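Local atomic coordinates of ferredoxin (Thermus aquaticus, PDB entry 1H98), a protein that carries electrons in a wide variety of metabolic reactions, using one [3Fe-4S] and one [4Fe-4S] cluster. Residues P1-D13 and A53-Y67. Residues are numbered along the deposited sequence; the frame is centred on the assembly and turned at random.
Sequences PHVICEPCIGVKD and AIYPEEDVPEQWKSY. Unlike the reference sequence in segment 1-13: Glu6 (reference Gln). With F3S (Fe3-s4 cluster), chain C; SF4 (iron/sulfur cluster), chain B.
Val3 and Tyr55 form the hydrogen-bonded pair where strand 2-4 meets antiparallel strand 54-56, which follows the last cluster cysteine, Cys49, as in bacterial-type ferredoxins. Val3 N reaches Tyr55 O at 2.8 Å, and Tyr55 N returns to Val3 O at 3.1 Å. Cys5 N extends the pairing to Ala53 O.

Glu6 CB makes a CH-pi contact with the five-membered ring of Trp64, 3.6 Å from NE1, and nears Tyr67 CZ. CG, anti to the backbone N (chi1 -172°), lies beside Tyr67 OH. CD is 3.7 Å from both that hydroxyl and Trp64 NE1; OE2 lies on the NE1 side. OE1 hydrogen-bonds with Tyr67 OH at 3.0 Å. Pro7 CD makes a CH-pi contact with the six-membered ring, on the same face, and Pro7 CG is 3.4 Å from Trp64 CH2. With an alanine in place of Trp64, Glu6 CB and Pro7 would probably lose the ring face they rest on, and Cys5 CB a neighbour.

In the cluster pockets, the His2 ring is sandwiched between Pro56 CA and [4Fe-4S] S2; its ND1 is hydrogen-bonded to Asp41 OD1. Ile4 and Ile54 lie alongside each other against [3Fe-4S] S3; Cys8 SG binds FE3. Ile54 touches helix 45-48, Ile4 strand 32-34, Val3 helix 66-74.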
ATOM      1  N   PRO A   1      -5.725  -6.570  -5.437  1.00 16.89           N
ATOM      2  CA  PRO A   1      -5.439  -5.412  -4.550  1.00 16.95           C
ATOM      3  C   PRO A   1      -4.061  -4.800  -4.821  1.00 16.61           C
ATOM      4  O   PRO A   1      -3.273  -5.371  -5.577  1.00 18.03           O
ATOM      5  CB  PRO A   1      -5.538  -5.917  -3.113  1.00 17.90           C
ATOM      6  CG  PRO A   1      -5.530  -7.435  -3.296  1.00 19.84           C
ATOM      7  CD  PRO A   1      -6.223  -7.685  -4.615  1.00 17.83           C
ATOM      8  N   HIS A   2      -3.841  -3.578  -4.331  1.00 14.93           N
ATOM      9  CA  HIS A   2      -2.546  -2.908  -4.463  1.00 12.98           C
ATOM     10  C   HIS A   2      -1.843  -3.119  -3.121  1.00 12.56           C
ATOM     11  O   HIS A   2      -2.502  -3.371  -2.111  1.00 12.28           O
ATOM     12  CB  HIS A   2      -2.710  -1.420  -4.784  1.00 12.23           C
ATOM     13  CG  HIS A   2      -2.897  -1.138  -6.244  1.00 13.52           C
ATOM     14  ND1 HIS A   2      -3.846  -1.778  -7.012  1.00 14.34           N
ATOM     15  CD2 HIS A   2      -2.252  -0.288  -7.077  1.00 14.08           C
ATOM     16  CE1 HIS A   2      -3.777  -1.338  -8.256  1.00 14.33           C
ATOM     17  NE2 HIS A   2      -2.815  -0.432  -8.322  1.00 15.95           N
ATOM     18  N   VAL A   3      -0.520  -3.034  -3.109  1.00 12.02           N
ATOM     19  CA  VAL A   3       0.255  -3.285  -1.901  1.00 11.91           C
ATOM     20  C   VAL A   3       1.300  -2.205  -1.644  1.00 12.01           C
ATOM     21  O   VAL A   3       1.978  -1.773  -2.572  1.00 13.18           O
ATOM     22  CB  VAL A   3       0.985  -4.663  -2.030  1.00 11.28           C
ATOM     23  CG1 VAL A   3       1.809  -4.967  -0.786  1.00 13.14           C
ATOM     24  CG2 VAL A   3      -0.035  -5.788  -2.288  1.00 13.27           C
ATOM     25  N   ILE A   4       1.407  -1.748  -0.396  1.00 11.62           N
ATOM     26  CA  ILE A   4       2.409  -0.743  -0.042  1.00 12.47           C
ATOM     27  C   ILE A   4       3.661  -1.508   0.384  1.00 13.20           C
ATOM     28  O   ILE A   4       3.629  -2.312   1.328  1.00 12.93           O
ATOM     29  CB  ILE A   4       1.932   0.202   1.103  1.00 12.31           C
ATOM     30  CG1 ILE A   4       0.763   1.067   0.614  1.00 12.32           C
ATOM     31  CG2 ILE A   4       3.093   1.071   1.581  1.00 10.20           C
ATOM     32  CD1 ILE A   4       0.207   2.022   1.650  1.00  9.40           C
ATOM     33  N   CYS A   5       4.752  -1.278  -0.332  1.00 12.09           N
ATOM     34  CA  CYS A   5       5.995  -1.975  -0.058  1.00 12.87           C
ATOM     35  C   CYS A   5       7.013  -1.199   0.775  1.00 14.70           C
ATOM     36  O   CYS A   5       6.720  -0.127   1.313  1.00 15.36           O
ATOM     37  CB  CYS A   5       6.598  -2.486  -1.371  1.00 12.97           C
ATOM     38  SG  CYS A   5       5.462  -3.566  -2.305  1.00 15.07           S
ATOM     39  N   GLU A   6       8.225  -1.741   0.836  1.00 14.32           N
ATOM     40  CA  GLU A   6       9.331  -1.194   1.614  1.00 15.75           C
ATOM     41  C   GLU A   6       9.624   0.310   1.663  1.00 14.78           C
ATOM     42  O   GLU A   6       9.825   0.857   2.747  1.00 15.54           O
ATOM     43  CB  GLU A   6      10.609  -1.945   1.249  1.00 18.07           C
ATOM     44  CG  GLU A   6      11.792  -1.609   2.122  1.00 24.90           C
ATOM     45  CD  GLU A   6      12.874  -2.657   2.028  1.00 32.23           C
ATOM     46  OE1 GLU A   6      12.622  -3.817   2.446  1.00 35.06           O
ATOM     47  OE2 GLU A   6      13.973  -2.319   1.537  1.00 36.24           O
ATOM     48  N   PRO A   7       9.639   1.001   0.509  1.00 13.15           N
ATOM     49  CA  PRO A   7       9.928   2.443   0.501  1.00 14.50           C
ATOM     50  C   PRO A   7       9.124   3.342   1.454  1.00 14.69           C
ATOM     51  O   PRO A   7       9.584   4.426   1.822  1.00 14.71           O
ATOM     52  CB  PRO A   7       9.703   2.821  -0.966  1.00 15.02           C
ATOM     53  CG  PRO A   7      10.067   1.572  -1.690  1.00 11.86           C
ATOM     54  CD  PRO A   7       9.384   0.523  -0.859  1.00 11.23           C
ATOM     55  N   CYS A   8       7.932   2.899   1.842  1.00 14.54           N
ATOM     56  CA  CYS A   8       7.072   3.674   2.739  1.00 15.25           C
ATOM     57  C   CYS A   8       7.661   3.784   4.140  1.00 15.20           C
ATOM     58  O   CYS A   8       7.455   4.788   4.825  1.00 15.95           O
ATOM     59  CB  CYS A   8       5.671   3.042   2.829  1.00 13.09           C
ATOM     60  SG  CYS A   8       4.446   3.998   3.787  1.00 12.80           S
ATOM     61  N   ILE A   9       8.394   2.755   4.555  1.00 14.41           N
ATOM     62  CA  ILE A   9       8.997   2.722   5.879  1.00 16.34           C
ATOM     63  C   ILE A   9       9.979   3.873   6.055  1.00 17.74           C
ATOM     64  O   ILE A   9      10.883   4.066   5.245  1.00 18.85           O
ATOM     65  CB  ILE A   9       9.708   1.376   6.129  1.00 16.11           C
ATOM     66  CG1 ILE A   9       8.707   0.226   5.987  1.00 14.57           C
ATOM     67  CG2 ILE A   9      10.339   1.353   7.526  1.00 16.06           C
ATOM     68  CD1 ILE A   9       9.330  -1.148   6.132  1.00 14.91           C
ATOM     69  N   GLY A  10       9.786   4.644   7.116  1.00 19.24           N
ATOM     70  CA  GLY A  10      10.658   5.771   7.375  1.00 19.30           C
ATOM     71  C   GLY A  10      10.252   7.003   6.593  1.00 20.79           C
ATOM     72  O   GLY A  10      10.890   8.045   6.712  1.00 22.94           O
ATOM     73  N   VAL A  11       9.192   6.897   5.796  1.00 17.46           N
ATOM     74  CA  VAL A  11       8.725   8.025   5.000  1.00 16.16           C
ATOM     75  C   VAL A  11       7.285   8.391   5.344  1.00 15.88           C
ATOM     76  O   VAL A  11       7.018   9.508   5.770  1.00 16.20           O
ATOM     77  CB  VAL A  11       8.847   7.734   3.488  1.00 16.60           C
ATOM     78  CG1 VAL A  11       8.324   8.914   2.674  1.00 16.39           C
ATOM     79  CG2 VAL A  11      10.301   7.451   3.134  1.00 17.26           C
ATOM     80  N   LYS A  12       6.366   7.446   5.161  1.00 14.34           N
ATOM     81  CA  LYS A  12       4.948   7.656   5.453  1.00 15.61           C
ATOM     82  C   LYS A  12       4.452   9.020   4.977  1.00 17.37           C
ATOM     83  O   LYS A  12       3.803   9.758   5.721  1.00 18.71           O
ATOM     84  CB  LYS A  12       4.686   7.472   6.950  1.00 14.50           C
ATOM     85  CG  LYS A  12       5.017   6.074   7.449  1.00 16.18           C
ATOM     86  CD  LYS A  12       4.859   5.936   8.956  1.00 19.15           C
ATOM     87  CE  LYS A  12       3.416   6.115   9.391  1.00 22.38           C
ATOM     88  NZ  LYS A  12       3.250   5.929  10.858  1.00 23.10           N
ATOM     89  N   ASP A  13       4.715   9.312   3.707  1.00 17.80           N
ATOM     90  CA  ASP A  13       4.335  10.580   3.095  1.00 17.32           C
ATOM     91  C   ASP A  13       2.844  10.888   3.169  1.00 17.75           C
ATOM     92  O   ASP A  13       2.458  12.045   3.321  1.00 20.93           O
ATOM     93  CB  ASP A  13       4.803  10.616   1.641  1.00 18.32           C
ATOM     94  CG  ASP A  13       4.404  11.890   0.940  1.00 20.64           C
ATOM     95  OD1 ASP A  13       5.140  12.894   1.041  1.00 22.67           O
ATOM     96  OD2 ASP A  13       3.343  11.888   0.295  1.00 20.29           O
ATOM     97  N   ALA A  53       6.347   3.480  -3.589  1.00 11.79           N
ATOM     98  CA  ALA A  53       6.149   2.338  -2.708  1.00 12.37           C
ATOM     99  C   ALA A  53       4.982   1.427  -3.063  1.00 12.25           C
ATOM    100  O   ALA A  53       4.945   0.281  -2.629  1.00 12.39           O
ATOM    101  CB  ALA A  53       5.995   2.822  -1.263  1.00 11.34           C
ATOM    102  N   ILE A  54       4.052   1.920  -3.874  1.00 13.26           N
ATOM    103  CA  ILE A  54       2.847   1.166  -4.201  1.00 12.40           C
ATOM    104  C   ILE A  54       2.859   0.420  -5.531  1.00 12.78           C
ATOM    105  O   ILE A  54       3.151   1.001  -6.577  1.00 12.57           O
ATOM    106  CB  ILE A  54       1.612   2.087  -4.124  1.00 11.67           C
ATOM    107  CG1 ILE A  54       1.615   2.835  -2.784  1.00 11.80           C
ATOM    108  CG2 ILE A  54       0.339   1.271  -4.250  1.00 12.52           C
ATOM    109  CD1 ILE A  54       0.512   3.848  -2.630  1.00 13.84           C
ATOM    110  N   TYR A  55       2.504  -0.861  -5.474  1.00 13.45           N
ATOM    111  CA  TYR A  55       2.465  -1.737  -6.645  1.00 13.71           C
ATOM    112  C   TYR A  55       1.221  -2.604  -6.688  1.00 15.37           C
ATOM    113  O   TYR A  55       0.660  -2.941  -5.640  1.00 13.57           O
ATOM    114  CB  TYR A  55       3.630  -2.732  -6.601  1.00 14.79           C
ATOM    115  CG  TYR A  55       4.984  -2.167  -6.907  1.00 14.83           C
ATOM    116  CD1 TYR A  55       5.782  -1.626  -5.898  1.00 15.77           C
ATOM    117  CD2 TYR A  55       5.469  -2.166  -8.208  1.00 18.09           C
ATOM    118  CE1 TYR A  55       7.031  -1.091  -6.181  1.00 18.38           C
ATOM    119  CE2 TYR A  55       6.714  -1.635  -8.506  1.00 20.40           C
ATOM    120  CZ  TYR A  55       7.492  -1.096  -7.491  1.00 20.13           C
ATOM    121  OH  TYR A  55       8.711  -0.532  -7.802  1.00 20.80           O
ATOM    122  N   PRO A  56       0.716  -2.906  -7.900  1.00 17.17           N
ATOM    123  CA  PRO A  56      -0.462  -3.776  -7.986  1.00 16.95           C
ATOM    124  C   PRO A  56       0.110  -5.099  -7.472  1.00 13.88           C
ATOM    125  O   PRO A  56       1.294  -5.374  -7.691  1.00 14.37           O
ATOM    126  CB  PRO A  56      -0.715  -3.859  -9.494  1.00 17.48           C
ATOM    127  CG  PRO A  56      -0.269  -2.523  -9.976  1.00 19.48           C
ATOM    128  CD  PRO A  56       1.015  -2.291  -9.205  1.00 16.58           C
ATOM    129  N   GLU A  57      -0.689  -5.911  -6.792  1.00 13.71           N
ATOM    130  CA  GLU A  57      -0.175  -7.165  -6.250  1.00 15.41           C
ATOM    131  C   GLU A  57       0.576  -8.032  -7.263  1.00 17.17           C
ATOM    132  O   GLU A  57       1.649  -8.565  -6.969  1.00 16.35           O
ATOM    133  CB  GLU A  57      -1.304  -7.971  -5.610  1.00 17.43           C
ATOM    134  CG  GLU A  57      -0.837  -9.291  -5.018  1.00 20.67           C
ATOM    135  CD  GLU A  57      -1.861  -9.937  -4.114  1.00 21.54           C
ATOM    136  OE1 GLU A  57      -2.841  -9.270  -3.726  1.00 23.41           O
ATOM    137  OE2 GLU A  57      -1.672 -11.119  -3.773  1.00 22.05           O
ATOM    138  N   GLU A  58       0.046  -8.101  -8.476  1.00 18.52           N
ATOM    139  CA  GLU A  58       0.629  -8.910  -9.543  1.00 22.10           C
ATOM    140  C   GLU A  58       2.001  -8.396  -9.975  1.00 22.34           C
ATOM    141  O   GLU A  58       2.798  -9.148 -10.532  1.00 22.81           O
ATOM    142  CB  GLU A  58      -0.291  -8.924 -10.773  1.00 24.21           C
ATOM    143  CG  GLU A  58      -1.792  -8.948 -10.476  1.00 33.59           C
ATOM    144  CD  GLU A  58      -2.363  -7.569 -10.153  1.00 36.17           C
ATOM    145  OE1 GLU A  58      -2.641  -7.305  -8.964  1.00 36.56           O
ATOM    146  OE2 GLU A  58      -2.531  -6.750 -11.086  1.00 40.54           O
ATOM    147  N   ASP A  59       2.281  -7.127  -9.694  1.00 19.33           N
ATOM    148  CA  ASP A  59       3.534  -6.512 -10.099  1.00 18.77           C
ATOM    149  C   ASP A  59       4.517  -6.234  -8.969  1.00 18.18           C
ATOM    150  O   ASP A  59       5.549  -5.594  -9.186  1.00 18.51           O
ATOM    151  CB  ASP A  59       3.247  -5.220 -10.868  1.00 24.24           C
ATOM    152  CG  ASP A  59       2.402  -5.453 -12.121  1.00 30.01           C
ATOM    153  OD1 ASP A  59       2.714  -6.382 -12.903  1.00 32.80           O
ATOM    154  OD2 ASP A  59       1.425  -4.696 -12.328  1.00 32.82           O
ATOM    155  N   VAL A  60       4.208  -6.703  -7.764  1.00 18.44           N
ATOM    156  CA  VAL A  60       5.102  -6.494  -6.627  1.00 18.91           C
ATOM    157  C   VAL A  60       6.464  -7.130  -6.936  1.00 20.46           C
ATOM    158  O   VAL A  60       6.533  -8.309  -7.308  1.00 19.52           O
ATOM    159  CB  VAL A  60       4.524  -7.111  -5.330  1.00 17.39           C
ATOM    160  CG1 VAL A  60       5.568  -7.093  -4.219  1.00 15.07           C
ATOM    161  CG2 VAL A  60       3.278  -6.343  -4.897  1.00 13.35           C
ATOM    162  N   PRO A  61       7.560  -6.346  -6.823  1.00 19.26           N
ATOM    163  CA  PRO A  61       8.916  -6.846  -7.092  1.00 19.98           C
ATOM    164  C   PRO A  61       9.210  -8.114  -6.301  1.00 19.46           C
ATOM    165  O   PRO A  61       8.875  -8.207  -5.120  1.00 19.65           O
ATOM    166  CB  PRO A  61       9.806  -5.683  -6.639  1.00 19.79           C
ATOM    167  CG  PRO A  61       8.966  -4.493  -6.939  1.00 19.73           C
ATOM    168  CD  PRO A  61       7.602  -4.928  -6.429  1.00 17.82           C
ATOM    169  N   GLU A  62       9.869  -9.068  -6.953  1.00 21.74           N
ATOM    170  CA  GLU A  62      10.209 -10.356  -6.356  1.00 21.44           C
ATOM    171  C   GLU A  62      10.835 -10.207  -4.977  1.00 19.79           C
ATOM    172  O   GLU A  62      10.528 -10.962  -4.059  1.00 20.40           O
ATOM    173  CB  GLU A  62      11.161 -11.120  -7.279  1.00 25.22           C
ATOM    174  CG  GLU A  62      11.110 -12.635  -7.118  1.00 30.53           C
ATOM    175  N   GLN A  63      11.653  -9.179  -4.815  1.00 18.77           N
ATOM    176  CA  GLN A  63      12.336  -8.927  -3.556  1.00 18.31           C
ATOM    177  C   GLN A  63      11.416  -8.406  -2.455  1.00 17.86           C
ATOM    178  O   GLN A  63      11.731  -8.518  -1.269  1.00 19.39           O
ATOM    179  CB  GLN A  63      13.484  -7.945  -3.779  1.00 22.44           C
ATOM    180  CG  GLN A  63      14.528  -8.416  -4.797  1.00 27.70           C
ATOM    181  CD  GLN A  63      14.075  -8.291  -6.249  1.00 28.07           C
ATOM    182  OE1 GLN A  63      13.062  -7.653  -6.554  1.00 27.29           O
ATOM    183  NE2 GLN A  63      14.841  -8.885  -7.152  1.00 30.13           N
ATOM    184  N   TRP A  64      10.271  -7.860  -2.843  1.00 17.83           N
ATOM    185  CA  TRP A  64       9.320  -7.317  -1.880  1.00 17.48           C
ATOM    186  C   TRP A  64       8.026  -8.116  -1.716  1.00 18.06           C
ATOM    187  O   TRP A  64       7.071  -7.622  -1.116  1.00 15.26           O
ATOM    188  CB  TRP A  64       8.992  -5.863  -2.235  1.00 16.67           C
ATOM    189  CG  TRP A  64      10.134  -4.919  -2.015  1.00 15.47           C
ATOM    190  CD1 TRP A  64      11.221  -5.119  -1.212  1.00 15.51           C
ATOM    191  CD2 TRP A  64      10.311  -3.630  -2.611  1.00 15.11           C
ATOM    192  NE1 TRP A  64      12.066  -4.038  -1.276  1.00 16.67           N
ATOM    193  CE2 TRP A  64      11.530  -3.108  -2.129  1.00 16.56           C
ATOM    194  CE3 TRP A  64       9.556  -2.864  -3.512  1.00 16.17           C
ATOM    195  CZ2 TRP A  64      12.017  -1.855  -2.519  1.00 14.95           C
ATOM    196  CZ3 TRP A  64      10.040  -1.622  -3.899  1.00 14.97           C
ATOM    197  CH2 TRP A  64      11.259  -1.132  -3.403  1.00 14.68           C
ATOM    198  N   LYS A  65       8.017  -9.367  -2.170  1.00 18.63           N
ATOM    199  CA  LYS A  65       6.826 -10.220  -2.074  1.00 20.04           C
ATOM    200  C   LYS A  65       6.291 -10.348  -0.655  1.00 17.33           C
ATOM    201  O   LYS A  65       5.085 -10.487  -0.454  1.00 18.16           O
ATOM    202  CB  LYS A  65       7.110 -11.615  -2.630  1.00 23.52           C
ATOM    203  CG  LYS A  65       7.551 -11.619  -4.089  1.00 33.19           C
ATOM    204  CD  LYS A  65       6.391 -11.547  -5.066  1.00 35.36           C
ATOM    205  CE  LYS A  65       5.758 -12.918  -5.233  1.00 38.25           C
ATOM    206  NZ  LYS A  65       4.706 -12.967  -6.290  1.00 40.85           N
ATOM    207  N   SER A  66       7.181 -10.285   0.328  1.00 16.49           N
ATOM    208  CA  SER A  66       6.788 -10.400   1.730  1.00 16.50           C
ATOM    209  C   SER A  66       5.822  -9.295   2.171  1.00 16.10           C
ATOM    210  O   SER A  66       5.084  -9.461   3.147  1.00 16.43           O
ATOM    211  CB  SER A  66       8.022 -10.388   2.633  1.00 17.90           C
ATOM    212  OG  SER A  66       8.689  -9.140   2.573  1.00 21.39           O
ATOM    213  N   TYR A  67       5.827  -8.167   1.464  1.00 13.56           N
ATOM    214  CA  TYR A  67       4.944  -7.066   1.813  1.00 13.14           C
ATOM    215  C   TYR A  67       3.473  -7.345   1.529  1.00 14.17           C
ATOM    216  O   TYR A  67       2.592  -6.709   2.113  1.00 14.84           O
ATOM    217  CB  TYR A  67       5.416  -5.767   1.166  1.00 12.64           C
ATOM    218  CG  TYR A  67       6.633  -5.215   1.869  1.00 12.67           C
ATOM    219  CD1 TYR A  67       7.918  -5.579   1.468  1.00 14.41           C
ATOM    220  CD2 TYR A  67       6.500  -4.385   2.986  1.00 12.37           C
ATOM    221  CE1 TYR A  67       9.038  -5.137   2.163  1.00 14.85           C
ATOM    222  CE2 TYR A  67       7.614  -3.941   3.690  1.00 12.55           C
ATOM    223  CZ  TYR A  67       8.877  -4.322   3.274  1.00 14.70           C
ATOM    224  OH  TYR A  67       9.986  -3.915   3.972  1.00 17.35           O
TER
HETATM  225 FE1  F3S C 108       1.489   6.527   0.993  1.00 15.57          FE
HETATM  226 FE3  F3S C 108       3.719   5.478   2.319  1.00 14.65          FE
HETATM  227 FE4  F3S C 108       3.953   6.572  -0.215  1.00 16.02          FE
HETATM  228  S1  F3S C 108       2.026   6.744   3.234  1.00 20.88           S
HETATM  229  S2  F3S C 108       2.385   8.273  -0.187  1.00 22.18           S
HETATM  230  S3  F3S C 108       2.727   4.666   0.351  1.00 20.81           S
HETATM  231  S4  F3S C 108       5.372   6.884   1.565  1.00 21.17           S
HETATM  232 FE1  SF4 B 107      -6.795   0.507  -3.918  1.00 16.83          FE
HETATM  233 FE2  SF4 B 107      -7.292   3.069  -2.963  1.00 17.29          FE
HETATM  234 FE3  SF4 B 107      -4.967   2.539  -4.365  1.00 16.15          FE
HETATM  235 FE4  SF4 B 107      -7.414   2.592  -5.642  1.00 23.94          FE
HETATM  236  S1  SF4 B 107      -6.351   4.386  -4.620  1.00 22.27           S
HETATM  237  S2  SF4 B 107      -5.698   0.975  -5.899  1.00 22.42           S
HETATM  238  S3  SF4 B 107      -8.797   1.676  -4.049  1.00 22.33           S
HETATM  239  S4  SF4 B 107      -5.581   1.642  -2.292  1.00 21.08           S